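Local coordinates for stage II sporulation protein Q (Bacillus subtilis, PDB 3TUF) that forms with SpoIIIAH an intercellular channel between mother cell and forespore during sporulation and takes part in engulfment of the forespore, at residues V96-L100 with L125-Y129. Numbering follows the deposited sequence.
Sequences VSASL and LSTVY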
# COMPACT_ATOMS: atom_id res chain seq x y z
N VAL A 96 -4.49 46.67 2.99
CA VAL A 96 -3.81 45.81 2.04
C VAL A 96 -4.09 46.24 0.60
O VAL A 96 -5.22 46.65 0.29
CB VAL A 96 -4.41 44.45 2.23
CG1 VAL A 96 -4.11 43.45 0.99
CG2 VAL A 96 -4.04 43.92 3.61
N SER A 97 -3.11 46.10 -0.29
CA SER A 97 -3.32 46.51 -1.68
C SER A 97 -2.70 45.58 -2.67
O SER A 97 -1.80 44.82 -2.36
CB SER A 97 -2.75 47.90 -1.91
OG SER A 97 -1.45 47.96 -1.40
N ALA A 98 -3.16 45.69 -3.89
CA ALA A 98 -2.78 44.73 -4.89
C ALA A 98 -1.29 44.89 -5.18
O ALA A 98 -0.78 46.00 -5.43
CB ALA A 98 -3.63 44.87 -6.14
N SER A 99 -0.61 43.76 -5.07
CA SER A 99 0.80 43.64 -5.34
C SER A 99 1.10 43.80 -6.82
O SER A 99 2.18 44.22 -7.18
CB SER A 99 1.26 42.27 -4.88
OG SER A 99 2.52 41.97 -5.45
N LEU A 100 0.15 43.40 -7.68
CA LEU A 100 0.27 43.61 -9.11
C LEU A 100 -1.14 43.84 -9.65
O LEU A 100 -2.12 43.52 -8.99
CB LEU A 100 0.85 42.38 -9.80
CG LEU A 100 2.30 41.91 -9.57
CD1 LEU A 100 2.41 40.47 -9.95
CD2 LEU A 100 3.36 42.72 -10.34
N LEU A 125 0.05 33.28 -13.37
CA LEU A 125 0.44 33.95 -12.13
C LEU A 125 -0.80 34.49 -11.38
O LEU A 125 -1.81 34.86 -11.99
CB LEU A 125 1.36 35.11 -12.43
CG LEU A 125 2.67 35.23 -11.69
CD1 LEU A 125 2.94 36.72 -11.63
CD2 LEU A 125 2.63 34.70 -10.32
N SER A 126 -0.73 34.56 -10.07
CA SER A 126 -1.85 35.13 -9.34
C SER A 126 -1.44 35.33 -7.89
O SER A 126 -0.49 34.70 -7.40
CB SER A 126 -3.03 34.18 -9.46
OG SER A 126 -2.74 33.03 -8.72
N THR A 127 -2.13 36.22 -7.19
CA THR A 127 -1.79 36.50 -5.80
C THR A 127 -2.95 36.33 -4.87
O THR A 127 -4.11 36.50 -5.28
CB THR A 127 -1.30 37.95 -5.60
OG1 THR A 127 -1.99 38.84 -6.51
CG2 THR A 127 0.15 38.03 -5.82
N VAL A 128 -2.64 36.04 -3.62
CA VAL A 128 -3.69 35.67 -2.64
C VAL A 128 -3.50 36.50 -1.38
O VAL A 128 -2.39 36.65 -0.81
CB VAL A 128 -3.70 34.11 -2.33
CG1 VAL A 128 -4.79 33.68 -1.27
CG2 VAL A 128 -3.86 33.31 -3.63
N TYR A 129 -4.61 37.07 -0.95
CA TYR A 129 -4.61 37.90 0.23
C TYR A 129 -5.70 37.34 1.05
O TYR A 129 -6.83 37.13 0.54
CB TYR A 129 -4.96 39.31 -0.17
CG TYR A 129 -4.19 39.78 -1.40
CD1 TYR A 129 -4.57 39.36 -2.69
CD2 TYR A 129 -3.08 40.63 -1.26
CE1 TYR A 129 -3.89 39.77 -3.84
CE2 TYR A 129 -2.35 41.05 -2.43
CZ TYR A 129 -2.79 40.60 -3.71
OH TYR A 129 -2.10 41.00 -4.82
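Tyr129 OH accepts the backbone N-H of Ser99: Ser99 N to Tyr129 OH is 3.1 Å, with an N-H...O angle of 161°. The donor comes in at the rim of the ring, close to its plane. Along the strand, Thr127 OG1 lies 2.7 Å from Tyr129 OH, and either hydroxyl could give the proton, but this second bond is doubtful, because OG1 is crowded by another atom in the model. Ser99 CB lies beside the phenol oxygen, 3.6 Å from Tyr129 OH, while Ser99 OG turns off to the carbonyl of Ala42.

The tyrosine reaches this spot because its CG stands anti to its own carbonyl carbon (chi1 -47°), which carries the ring across the gap from strand 125-132. On the way it passes Val96, whose CG1 comes within 3.8 Å of Tyr129 CD2. The two segments run antiparallel but stay apart, with 8.2 Å between the CA atoms of Val96 and Tyr129, so the contact between them is carried mainly by side chains. At the far end Leu100 and Leu125 meet at roughly a right angle, CD1 of Leu100 lying 4.1 Å from CD1 of Leu125.

Ile149, across from Val96 in the small three-stranded sheet, and Phe167 of strand 165-171 also pack on the tyrosine. The contact thus joins that small sheet to the large antiparallel sheet inside the M23 peptidase-like domain. Here a buried phenol oxygen gains a polar partner from a loop amide, and an interface otherwise made mostly of apolar contacts acquires a directional link between the loop after strand 95-97 and strand 125-132 of the larger sheet.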